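Long-range contacts in ferric-siderophore receptor protein (Streptomyces coelicolor, PDB 2X4L), which probably binds an iron-loaded siderophore outside the cell membrane and hands it on for uptake: residues Lys194-Ile199 with Glu316-Ala321; Ala290-Ala295 with Asn320-Gly325; Thr37-Asp42 with Leu139-Ala144. One frame throughout, in Å; residues are numbered along the deposited sequence.

Contact 1. Residues Lys194-Ile199 with Glu316-Ala321; sequences KAKPEI and EAIENA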
ATOM      1  N   LYS A 194     -19.262  -6.046 -12.880  1.00 13.88           N
ATOM      2  CA  LYS A 194     -20.266  -6.141 -13.933  1.00 14.97           C
ATOM      3  C   LYS A 194     -21.622  -6.676 -13.441  1.00 14.87           C
ATOM      4  O   LYS A 194     -22.725  -6.199 -13.906  1.00 17.26           O
ATOM      5  CB  LYS A 194     -19.723  -7.029 -15.086  1.00 16.81           C
ATOM      6  CG  LYS A 194     -20.643  -6.998 -16.276  1.00 17.34           C
ATOM      7  CD  LYS A 194     -20.184  -7.901 -17.357  1.00 26.26           C
ATOM      8  CE  LYS A 194     -18.694  -7.968 -17.498  1.00 34.32           C
ATOM      9  NZ  LYS A 194     -18.537  -9.426 -17.791  1.00 29.61           N
ATOM     10  N   ALA A 195     -21.552  -7.675 -12.550  1.00 15.03           N
ATOM     11  CA  ALA A 195     -22.806  -8.234 -11.976  1.00 15.74           C
ATOM     12  C   ALA A 195     -23.550  -7.317 -11.041  1.00 16.69           C
ATOM     13  O   ALA A 195     -24.755  -7.513 -10.836  1.00 18.83           O
ATOM     14  CB  ALA A 195     -22.539  -9.570 -11.295  1.00 16.82           C
ATOM     15  N   LYS A 196     -22.804  -6.436 -10.364  1.00 15.85           N
ATOM     16  CA  LYS A 196     -23.365  -5.630  -9.208  1.00 17.08           C
ATOM     17  C   LYS A 196     -23.060  -4.138  -9.389  1.00 17.54           C
ATOM     18  O   LYS A 196     -22.420  -3.507  -8.510  1.00 16.96           O
ATOM     19  CB  LYS A 196     -22.759  -6.193  -7.888  1.00 16.13           C
ATOM     20  CG  LYS A 196     -23.035  -7.695  -7.509  1.00 17.99           C
ATOM     21  CD  LYS A 196     -24.516  -7.962  -7.179  1.00 20.96           C
ATOM     22  CE  LYS A 196     -24.940  -7.417  -5.770  1.00 18.83           C
ATOM     23  NZ  LYS A 196     -24.296  -8.241  -4.708  1.00 17.66           N
ATOM     24  N   PRO A 197     -23.534  -3.504 -10.504  1.00 17.61           N
ATOM     25  CA  PRO A 197     -23.072  -2.160 -10.879  1.00 18.31           C
ATOM     26  C   PRO A 197     -23.697  -1.163  -9.892  1.00 17.26           C
ATOM     27  O   PRO A 197     -23.167  -0.036  -9.763  1.00 20.00           O
ATOM     28  CB  PRO A 197     -23.631  -1.967 -12.313  1.00 18.92           C
ATOM     29  CG  PRO A 197     -24.785  -2.841 -12.360  1.00 17.91           C
ATOM     30  CD  PRO A 197     -24.316  -4.113 -11.609  1.00 18.95           C
ATOM     31  N   GLU A 198     -24.713  -1.636  -9.165  1.00 19.32           N
ATOM     32  CA  GLU A 198     -25.437  -0.709  -8.226  1.00 19.26           C
ATOM     33  C   GLU A 198     -24.747  -0.599  -6.882  1.00 18.73           C
ATOM     34  O   GLU A 198     -25.073   0.317  -6.091  1.00 16.84           O
ATOM     35  CB  GLU A 198     -26.873  -1.182  -8.002  1.00 21.19           C
ATOM     36  CG  GLU A 198     -27.106  -2.419  -7.159  1.00 22.95           C
ATOM     37  CD  GLU A 198     -26.722  -3.798  -7.855  1.00 24.27           C
ATOM     38  OE1 GLU A 198     -26.253  -3.776  -9.004  1.00 26.56           O
ATOM     39  OE2 GLU A 198     -26.881  -4.863  -7.243  1.00 30.63           O
ATOM     40  N   ILE A 199     -23.799  -1.495  -6.610  1.00 15.48           N
ATOM     41  CA  ILE A 199     -23.054  -1.497  -5.328  1.00 14.53           C
ATOM     42  C   ILE A 199     -22.011  -0.382  -5.264  1.00 14.84           C
ATOM     43  O   ILE A 199     -21.057  -0.395  -6.060  1.00 15.29           O
ATOM     44  CB  ILE A 199     -22.450  -2.897  -5.001  1.00 13.67           C
ATOM     45  CG1 ILE A 199     -23.599  -3.924  -4.926  1.00 13.92           C
ATOM     46  CG2 ILE A 199     -21.560  -2.785  -3.740  1.00 12.92           C
ATOM     47  CD1 ILE A 199     -24.699  -3.632  -3.802  1.00 15.11           C
ATOM     48  N   GLU A 316     -15.273 -10.298  -3.299  1.00 10.19           N
ATOM     49  CA  GLU A 316     -16.150 -11.015  -2.382  1.00 12.32           C
ATOM     50  C   GLU A 316     -17.187 -10.064  -1.760  1.00 10.94           C
ATOM     51  O   GLU A 316     -18.364 -10.412  -1.650  1.00 13.02           O
ATOM     52  CB  GLU A 316     -15.300 -11.690  -1.296  1.00 11.46           C
ATOM     53  CG  GLU A 316     -16.148 -12.440  -0.266  1.00 13.58           C
ATOM     54  CD  GLU A 316     -15.281 -13.050   0.786  1.00 20.19           C
ATOM     55  OE1 GLU A 316     -14.413 -12.411   1.405  1.00 18.35           O
ATOM     56  OE2 GLU A 316     -15.431 -14.253   0.977  1.00 23.57           O
ATOM     57  N   ALA A 317     -16.755  -8.881  -1.332  1.00 11.15           N
ATOM     58  CA  ALA A 317     -17.636  -7.981  -0.692  1.00 11.49           C
ATOM     59  C   ALA A 317     -18.729  -7.533  -1.683  1.00 10.81           C
ATOM     60  O   ALA A 317     -19.914  -7.541  -1.370  1.00 12.58           O
ATOM     61  CB  ALA A 317     -16.843  -6.739  -0.156  1.00 11.60           C
ATOM     62  N   ILE A 318     -18.305  -7.253  -2.929  1.00 10.13           N
ATOM     63  CA  ILE A 318     -19.295  -6.805  -3.926  1.00 11.20           C
ATOM     64  C   ILE A 318     -20.246  -7.921  -4.317  1.00 12.03           C
ATOM     65  O   ILE A 318     -21.452  -7.707  -4.446  1.00 14.07           O
ATOM     66  CB  ILE A 318     -18.540  -6.231  -5.168  1.00 10.38           C
ATOM     67  CG1 ILE A 318     -17.875  -4.873  -4.746  1.00  9.55           C
ATOM     68  CG2 ILE A 318     -19.536  -5.929  -6.362  1.00 13.96           C
ATOM     69  CD1 ILE A 318     -16.935  -4.364  -5.883  1.00 12.70           C
ATOM     70  N   GLU A 319     -19.711  -9.113  -4.482  1.00 12.47           N
ATOM     71  CA  GLU A 319     -20.544 -10.295  -4.838  1.00 13.43           C
ATOM     72  C   GLU A 319     -21.672 -10.515  -3.848  1.00 16.48           C
ATOM     73  O   GLU A 319     -22.786 -10.846  -4.257  1.00 18.45           O
ATOM     74  CB  GLU A 319     -19.642 -11.587  -4.893  1.00 11.65           C
ATOM     75  CG  GLU A 319     -18.700 -11.596  -6.076  1.00 13.23           C
ATOM     76  CD  GLU A 319     -17.491 -12.468  -5.885  1.00 14.13           C
ATOM     77  OE1 GLU A 319     -17.378 -13.152  -4.789  1.00 13.80           O
ATOM     78  OE2 GLU A 319     -16.601 -12.481  -6.787  1.00 12.73           O
ATOM     79  N   ASN A 320     -21.367 -10.280  -2.574  1.00 14.83           N
ATOM     80  CA  ASN A 320     -22.335 -10.610  -1.510  1.00 16.70           C
ATOM     81  C   ASN A 320     -23.077  -9.413  -0.966  1.00 15.80           C
ATOM     82  O   ASN A 320     -24.050  -9.623  -0.214  1.00 19.59           O
ATOM     83  CB  ASN A 320     -21.576 -11.354  -0.481  1.00 18.00           C
ATOM     84  CG  ASN A 320     -21.073 -12.675  -1.072  1.00 19.60           C
ATOM     85  OD1 ASN A 320     -19.872 -12.856  -1.429  1.00 21.84           O
ATOM     86  ND2 ASN A 320     -22.022 -13.615  -1.264  1.00 21.21           N
ATOM     87  N   ALA A 321     -22.733  -8.206  -1.413  1.00 16.37           N
ATOM     88  CA  ALA A 321     -23.319  -7.014  -0.807  1.00 15.16           C
ATOM     89  C   ALA A 321     -24.798  -6.842  -1.182  1.00 17.92           C
ATOM     90  O   ALA A 321     -25.220  -7.087  -2.318  1.00 18.88           O
ATOM     91  CB  ALA A 321     -22.544  -5.803  -1.319  1.00 14.69           C
TER
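Lys196 reaches across to the last turn of helix 304-320 in a polar contact with an apolar flank, at the place where helix 173-195 gives way to a turn. Its ammonium group holds three backbone carbonyls at once: NZ lies 2.9 Å from Ile318 O, 3.0 Å from Glu319 O and 2.8 Å from Ala321 O. The three bonds differ in approach. At Ile318 O the ammonium arrives in the carbonyl plane and nearly head-on (C=O···N 159°), at Ala321 O it sits on a lone pair (139°), whereas at Glu319 O it comes from well above the plane. The lysine chain is bent at chi2, chi3 and chi4, and this curl folds it back so that its aliphatic part slides past Ile318 in the opposite direction, with Lys196 CB 3.6 Å from Ile318 CG2. Ile199 closes the apolar side: its CD1 is 3.9 Å from Ala321 CB. Lys196 and Ile199 work together because they bound a type I turn, bonded from Ile199 N to Lys196 O, and both point toward the helix end. The carboxylate of Glu319 has its own partner, a salt bridge with Arg188 on helix 173-195. Carbonyls at the end of a helix carry partial negative charge, which the lysine would be expected to offset. The example illustrates how a helix C terminus can be held by a lysine from a neighbouring turn, here just beyond the long helix that links the two lobes in this class of binding proteins.

Contact 2. Residues Ala290-Ala295 with Asn320-Gly325; sequences AGQVIA and NAKKVG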
ATOM      1  N   ALA A 290     -24.960  -3.508   8.147  1.00 18.26           N
ATOM      2  CA  ALA A 290     -25.070  -4.740   7.307  1.00 18.92           C
ATOM      3  C   ALA A 290     -23.829  -5.623   7.353  1.00 19.42           C
ATOM      4  O   ALA A 290     -23.802  -6.678   6.734  1.00 20.66           O
ATOM      5  CB  ALA A 290     -25.468  -4.420   5.809  1.00 17.36           C
ATOM      6  N   GLY A 291     -22.799  -5.204   8.049  1.00 18.20           N
ATOM      7  CA  GLY A 291     -21.580  -6.011   8.056  1.00 17.93           C
ATOM      8  C   GLY A 291     -20.784  -5.958   6.765  1.00 18.85           C
ATOM      9  O   GLY A 291     -20.114  -6.935   6.438  1.00 22.38           O
ATOM     10  N   GLN A 292     -20.940  -4.902   5.946  1.00 16.50           N
ATOM     11  CA  GLN A 292     -20.342  -4.764   4.623  1.00 13.84           C
ATOM     12  C   GLN A 292     -19.130  -3.826   4.639  1.00 12.70           C
ATOM     13  O   GLN A 292     -19.025  -2.913   3.876  1.00 13.77           O
ATOM     14  CB  GLN A 292     -21.412  -4.330   3.600  1.00 13.04           C
ATOM     15  CG  GLN A 292     -22.387  -5.459   3.447  1.00 14.80           C
ATOM     16  CD  GLN A 292     -23.590  -5.184   2.570  1.00 15.18           C
ATOM     17  OE1 GLN A 292     -23.769  -4.111   2.000  1.00 17.45           O
ATOM     18  NE2 GLN A 292     -24.424  -6.193   2.458  1.00 15.26           N
ATOM     19  N   VAL A 293     -18.252  -4.040   5.587  1.00 12.98           N
ATOM     20  CA  VAL A 293     -17.004  -3.263   5.773  1.00 11.63           C
ATOM     21  C   VAL A 293     -15.887  -4.284   5.676  1.00 11.71           C
ATOM     22  O   VAL A 293     -15.859  -5.331   6.361  1.00 14.03           O
ATOM     23  CB  VAL A 293     -17.001  -2.573   7.128  1.00 12.26           C
ATOM     24  CG1 VAL A 293     -15.708  -1.756   7.335  1.00 13.38           C
ATOM     25  CG2 VAL A 293     -18.234  -1.576   7.282  1.00 14.04           C
ATOM     26  N   ILE A 294     -14.887  -3.957   4.857  1.00 10.74           N
ATOM     27  CA  ILE A 294     -13.672  -4.719   4.778  1.00 10.00           C
ATOM     28  C   ILE A 294     -12.478  -3.874   4.862  1.00  9.75           C
ATOM     29  O   ILE A 294     -12.595  -2.622   4.895  1.00 10.26           O
ATOM     30  CB  ILE A 294     -13.625  -5.535   3.450  1.00 10.95           C
ATOM     31  CG1 ILE A 294     -13.636  -4.660   2.206  1.00 10.14           C
ATOM     32  CG2 ILE A 294     -14.746  -6.626   3.442  1.00 13.11           C
ATOM     33  CD1 ILE A 294     -13.138  -5.445   0.917  1.00 12.55           C
ATOM     34  N   ALA A 295     -11.262  -4.414   4.768  1.00 10.34           N
ATOM     35  CA  ALA A 295     -10.045  -3.595   4.727  1.00  8.65           C
ATOM     36  C   ALA A 295      -9.757  -3.053   3.342  1.00  9.34           C
ATOM     37  O   ALA A 295     -10.126  -3.659   2.323  1.00 11.26           O
ATOM     38  CB  ALA A 295      -8.864  -4.458   5.200  1.00 10.78           C
ATOM     39  N   ASN A 320     -21.367 -10.280  -2.574  1.00 14.83           N
ATOM     40  CA  ASN A 320     -22.335 -10.610  -1.510  1.00 16.70           C
ATOM     41  C   ASN A 320     -23.077  -9.413  -0.966  1.00 15.80           C
ATOM     42  O   ASN A 320     -24.050  -9.623  -0.214  1.00 19.59           O
ATOM     43  CB  ASN A 320     -21.576 -11.354  -0.481  1.00 18.00           C
ATOM     44  CG  ASN A 320     -21.073 -12.675  -1.072  1.00 19.60           C
ATOM     45  OD1 ASN A 320     -19.872 -12.856  -1.429  1.00 21.84           O
ATOM     46  ND2 ASN A 320     -22.022 -13.615  -1.264  1.00 21.21           N
ATOM     47  N   ALA A 321     -22.733  -8.206  -1.413  1.00 16.37           N
ATOM     48  CA  ALA A 321     -23.319  -7.014  -0.807  1.00 15.16           C
ATOM     49  C   ALA A 321     -24.798  -6.842  -1.182  1.00 17.92           C
ATOM     50  O   ALA A 321     -25.220  -7.087  -2.318  1.00 18.88           O
ATOM     51  CB  ALA A 321     -22.544  -5.803  -1.319  1.00 14.69           C
ATOM     52  N   LYS A 322     -25.563  -6.313  -0.231  1.00 17.05           N
ATOM     53  CA  LYS A 322     -26.883  -5.786  -0.457  1.00 18.31           C
ATOM     54  C   LYS A 322     -26.794  -4.292  -0.646  1.00 18.42           C
ATOM     55  O   LYS A 322     -25.951  -3.676  -0.021  1.00 16.72           O
ATOM     56  CB  LYS A 322     -27.735  -6.089   0.794  1.00 20.37           C
ATOM     57  CG  LYS A 322     -28.068  -7.557   0.957  1.00 27.58           C
ATOM     58  CD  LYS A 322     -28.570  -7.819   2.417  1.00 38.06           C
ATOM     59  CE  LYS A 322     -28.186  -9.226   2.900  1.00 45.21           C
ATOM     60  NZ  LYS A 322     -28.718 -10.276   1.964  1.00 46.49           N
ATOM     61  N   LYS A 323     -27.648  -3.696  -1.508  1.00 19.94           N
ATOM     62  CA  LYS A 323     -27.654  -2.268  -1.643  1.00 20.86           C
ATOM     63  C   LYS A 323     -28.388  -1.763  -0.398  1.00 21.47           C
ATOM     64  O   LYS A 323     -29.578  -2.091  -0.152  1.00 22.04           O
ATOM     65  CB  LYS A 323     -28.286  -1.788  -2.983  1.00 24.92           C
ATOM     66  CG  LYS A 323     -28.314  -0.279  -3.131  1.00 27.22           C
ATOM     67  CD  LYS A 323     -28.926   0.130  -4.478  1.00 33.25           C
ATOM     68  CE  LYS A 323     -28.732   1.613  -4.716  1.00 37.02           C
ATOM     69  NZ  LYS A 323     -29.686   2.169  -5.732  1.00 39.55           N
ATOM     70  N   VAL A 324     -27.698  -0.970   0.405  1.00 18.81           N
ATOM     71  CA  VAL A 324     -28.264  -0.512   1.706  1.00 19.53           C
ATOM     72  C   VAL A 324     -28.148   0.985   1.988  1.00 21.10           C
ATOM     73  O   VAL A 324     -28.836   1.501   2.883  1.00 19.55           O
ATOM     74  CB  VAL A 324     -27.654  -1.291   2.906  1.00 19.41           C
ATOM     75  CG1 VAL A 324     -28.052  -2.783   2.802  1.00 21.45           C
ATOM     76  CG2 VAL A 324     -26.097  -1.122   2.969  1.00 18.83           C
ATOM     77  N   GLY A 325     -27.223   1.678   1.302  1.00 20.85           N
ATOM     78  CA  GLY A 325     -26.883   3.054   1.627  1.00 22.69           C
ATOM     79  C   GLY A 325     -27.986   4.041   1.325  1.00 25.08           C
ATOM     80  O   GLY A 325     -28.782   3.851   0.418  1.00 25.34           O
ATOM     81  OXT GLY A 325     -28.006   5.053   2.040  1.00 27.20           O
TER
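The side-chain amide of Gln292 lies between two methyl groups. Ala321 CB approaches one face, 4.1 Å from Gln292 CD, and on the opposite face Ala290 CB stands 3.8 Å from that same carbon. Beyond its outer edge the amide meets the backbone of Lys322: the O of Lys322, 3.8 Å from Gln292 CD, lies near the amide plane, while the N of Lys322, 3.6 Å from Gln292 CD, is tilted out of it toward the face that Ala321 covers. Val324 adds its CG2 obliquely, on the side of Ala290, and a looser apolar contact joins Ala290 CB to Val324 CG1 at 4.3 Å. An extended chain beyond CG (chi2 175°) carries the amide straight out to the departing C-terminal tail, while the backbone of Gln292 stays bonded to Ile263 of the neighbouring strand. Gly291, with positive phi, closes a Schellman motif after helix 286-289, just before Gln292. The tail itself has further holds: Val324 N and Gly325 N both bond to Asp261 OD1, and Gly325 O bonds to Arg200 NH2. A leucine here would probably leave Lys322 N and O facing methyl groups, without a polar partner from this side chain. The contact lies at the surface, joining the start of strand 293-296 to the stretch after helix 304-320. Its chemistry is complementary: a primary amide, which can both donate and accept, is set beside a backbone N-H and C=O. A polar side chain thus meets the polar backbone of the tail, while methyls cover its flat faces.

Contact 3. Residues Thr37-Asp42 with Leu139-Ala144; sequences TTVKLD and LAPSVA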
ATOM      1  N   THR A  37      16.328   7.777 -12.281  1.00 21.72           N
ATOM      2  CA  THR A  37      17.729   7.670 -11.950  1.00 23.79           C
ATOM      3  C   THR A  37      18.214   6.225 -12.030  1.00 23.71           C
ATOM      4  O   THR A  37      17.549   5.289 -11.607  1.00 22.70           O
ATOM      5  CB  THR A  37      18.079   8.328 -10.635  1.00 27.26           C
ATOM      6  OG1 THR A  37      17.374   7.726  -9.605  1.00 30.79           O
ATOM      7  CG2 THR A  37      17.729   9.742 -10.662  1.00 28.49           C
ATOM      8  N   THR A  38      19.402   6.051 -12.591  1.00 23.04           N
ATOM      9  CA  THR A  38      19.945   4.727 -12.808  1.00 22.74           C
ATOM     10  C   THR A  38      21.018   4.495 -11.789  1.00 22.30           C
ATOM     11  O   THR A  38      22.072   5.198 -11.783  1.00 24.73           O
ATOM     12  CB  THR A  38      20.553   4.532 -14.208  1.00 24.52           C
ATOM     13  OG1 THR A  38      19.525   4.693 -15.170  1.00 25.97           O
ATOM     14  CG2 THR A  38      21.153   3.124 -14.349  1.00 24.08           C
ATOM     15  N   VAL A  39      20.798   3.510 -10.945  1.00 20.02           N
ATOM     16  CA  VAL A  39      21.841   3.119  -9.994  1.00 20.49           C
ATOM     17  C   VAL A  39      22.636   1.987 -10.605  1.00 19.55           C
ATOM     18  O   VAL A  39      22.046   1.021 -11.080  1.00 20.38           O
ATOM     19  CB  VAL A  39      21.183   2.667  -8.655  1.00 20.10           C
ATOM     20  CG1 VAL A  39      22.270   2.159  -7.664  1.00 19.76           C
ATOM     21  CG2 VAL A  39      20.332   3.816  -8.080  1.00 22.94           C
ATOM     22  N   LYS A  40      23.964   2.094 -10.588  1.00 20.45           N
ATOM     23  CA  LYS A  40      24.861   1.058 -11.118  1.00 23.19           C
ATOM     24  C   LYS A  40      25.866   0.675 -10.059  1.00 23.98           C
ATOM     25  O   LYS A  40      26.607   1.543  -9.585  1.00 24.40           O
ATOM     26  CB  LYS A  40      25.586   1.656 -12.306  1.00 24.89           C
ATOM     27  CG  LYS A  40      24.723   2.146 -13.462  1.00 29.99           C
ATOM     28  CD  LYS A  40      25.659   2.450 -14.718  1.00 38.30           C
ATOM     29  CE  LYS A  40      26.397   3.816 -14.631  1.00 42.34           C
ATOM     30  NZ  LYS A  40      25.472   4.969 -14.339  1.00 45.99           N
ATOM     31  N   LEU A  41      25.937  -0.612  -9.701  1.00 22.68           N
ATOM     32  CA  LEU A  41      26.936  -1.091  -8.686  1.00 22.93           C
ATOM     33  C   LEU A  41      27.725  -2.184  -9.316  1.00 25.15           C
ATOM     34  O   LEU A  41      27.290  -2.819 -10.273  1.00 23.49           O
ATOM     35  CB  LEU A  41      26.211  -1.611  -7.430  1.00 21.71           C
ATOM     36  CG  LEU A  41      25.289  -0.560  -6.766  1.00 22.83           C
ATOM     37  CD1 LEU A  41      24.637  -1.194  -5.561  1.00 21.58           C
ATOM     38  CD2 LEU A  41      26.066   0.738  -6.420  1.00 25.83           C
ATOM     39  N   ASP A  42      28.903  -2.427  -8.782  1.00 25.34           N
ATOM     40  CA  ASP A  42      29.766  -3.402  -9.411  1.00 25.76           C
ATOM     41  C   ASP A  42      29.278  -4.812  -9.095  1.00 25.45           C
ATOM     42  O   ASP A  42      29.670  -5.780  -9.777  1.00 26.57           O
ATOM     43  CB  ASP A  42      31.148  -3.206  -8.835  1.00 28.32           C
ATOM     44  CG  ASP A  42      31.930  -2.137  -9.551  1.00 35.42           C
ATOM     45  OD1 ASP A  42      31.339  -1.357 -10.312  1.00 35.47           O
ATOM     46  OD2 ASP A  42      33.169  -2.103  -9.417  1.00 41.57           O
ATOM     47  N   LEU A 139      24.901   7.551   2.665  1.00 13.42           N
ATOM     48  CA  LEU A 139      25.386   6.211   2.962  1.00 12.16           C
ATOM     49  C   LEU A 139      25.087   5.139   1.954  1.00 14.46           C
ATOM     50  O   LEU A 139      25.777   4.115   1.910  1.00 14.42           O
ATOM     51  CB  LEU A 139      24.822   5.771   4.303  1.00 12.66           C
ATOM     52  CG  LEU A 139      25.479   6.544   5.443  1.00 12.96           C
ATOM     53  CD1 LEU A 139      24.586   6.619   6.666  1.00 14.29           C
ATOM     54  CD2 LEU A 139      26.860   5.892   5.792  1.00 11.25           C
ATOM     55  N   ALA A 140      24.180   5.413   1.028  1.00 11.74           N
ATOM     56  CA  ALA A 140      23.940   4.469  -0.075  1.00 12.62           C
ATOM     57  C   ALA A 140      23.017   5.067  -1.098  1.00 11.69           C
ATOM     58  O   ALA A 140      22.165   5.896  -0.741  1.00 11.30           O
ATOM     59  CB  ALA A 140      23.270   3.130   0.464  1.00 13.87           C
ATOM     60  N   PRO A 141      23.073   4.627  -2.372  1.00 11.56           N
ATOM     61  CA  PRO A 141      22.152   5.116  -3.356  1.00 11.06           C
ATOM     62  C   PRO A 141      20.725   4.601  -3.012  1.00 11.53           C
ATOM     63  O   PRO A 141      20.535   3.590  -2.287  1.00 10.93           O
ATOM     64  CB  PRO A 141      22.630   4.459  -4.708  1.00 13.66           C
ATOM     65  CG  PRO A 141      23.314   3.285  -4.212  1.00 14.67           C
ATOM     66  CD  PRO A 141      23.939   3.568  -2.918  1.00 12.05           C
ATOM     67  N   SER A 142      19.753   5.261  -3.617  1.00 12.07           N
ATOM     68  CA  SER A 142      18.370   4.879  -3.444  1.00 12.02           C
ATOM     69  C   SER A 142      17.653   4.550  -4.731  1.00 12.00           C
ATOM     70  O   SER A 142      18.020   5.071  -5.847  1.00 11.73           O
ATOM     71  CB  SER A 142      17.574   6.002  -2.718  1.00 12.87           C
ATOM     72  OG  SER A 142      17.702   7.226  -3.460  1.00 14.20           O
ATOM     73  N   VAL A 143      16.587   3.780  -4.562  1.00 10.70           N
ATOM     74  CA  VAL A 143      15.714   3.365  -5.663  1.00 10.78           C
ATOM     75  C   VAL A 143      14.277   3.631  -5.172  1.00 10.88           C
ATOM     76  O   VAL A 143      13.905   3.196  -4.048  1.00 12.57           O
ATOM     77  CB  VAL A 143      15.891   1.821  -5.940  1.00 12.22           C
ATOM     78  CG1 VAL A 143      14.742   1.334  -6.805  1.00 15.71           C
ATOM     79  CG2 VAL A 143      17.224   1.508  -6.618  1.00 13.40           C
ATOM     80  N   ALA A 144      13.530   4.415  -5.941  1.00 12.02           N
ATOM     81  CA  ALA A 144      12.130   4.679  -5.615  1.00 12.49           C
ATOM     82  C   ALA A 144      11.212   4.006  -6.685  1.00 12.71           C
ATOM     83  O   ALA A 144      11.389   4.198  -7.884  1.00 12.90           O
ATOM     84  CB  ALA A 144      11.878   6.143  -5.580  1.00 13.30           C
TER
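Val39 and Pro141 cross at about a right angle, and the rest of the contact is arranged round that crossing. Val39 CG1 sits against the CB-CG edge of the proline ring, 3.8 Å from Pro141 CB and as far from Pro141 CG. With CG1 anti to the backbone N (chi1 176°), the other branch swings on along the second segment: CG2 comes within 3.5 Å of Ser142 O and 4.1 Å of Val143 CG2. One valine thus spreads its two methyls over three consecutive residues. Leu41, two positions on and on the same face of its strand, adds CD2 at 4.4 Å from Pro141 CG. No hydrogen bond joins the two segments, so the contact is one of van der Waals packing, most of it between side chains. Polar links lie just beside it, where Ser142 OG bonds to Arg35 and Ala144 N to Asp33, both from the turn of the hairpin. Trp29 covers Val39 and Leu41 from the partner strand. The contact lays the two-stranded antiparallel hairpin, 29-32 with 38-41, by its apolar face against an edge strand, 142-146, of a five-stranded parallel sheet in the order 3-2-1-4-5, a Rossmann-like lobe.

In the fold
From the N terminus, contact 3 comes first: it closes a span of 96 residues, bringing the hairpin strand 38-41 to the border strand 142-146 of the parallel sheet. It is complete before contact 1 opens, so the two stand in series, their centres about 44 Å apart on opposite sides of the chain's centre. Contact 1 starts where helix 173-195 ends and spans the mixed-sheet lobe. Contact 2 opens within that span, at residues 290-295, and ends on the same C-terminal stretch, sharing Asn320 and Ala321. Together contacts 1 and 2, which touch, tie together the end of helix 173-195, helix 304-320, the start of strand 293-296 and the C-terminal tail.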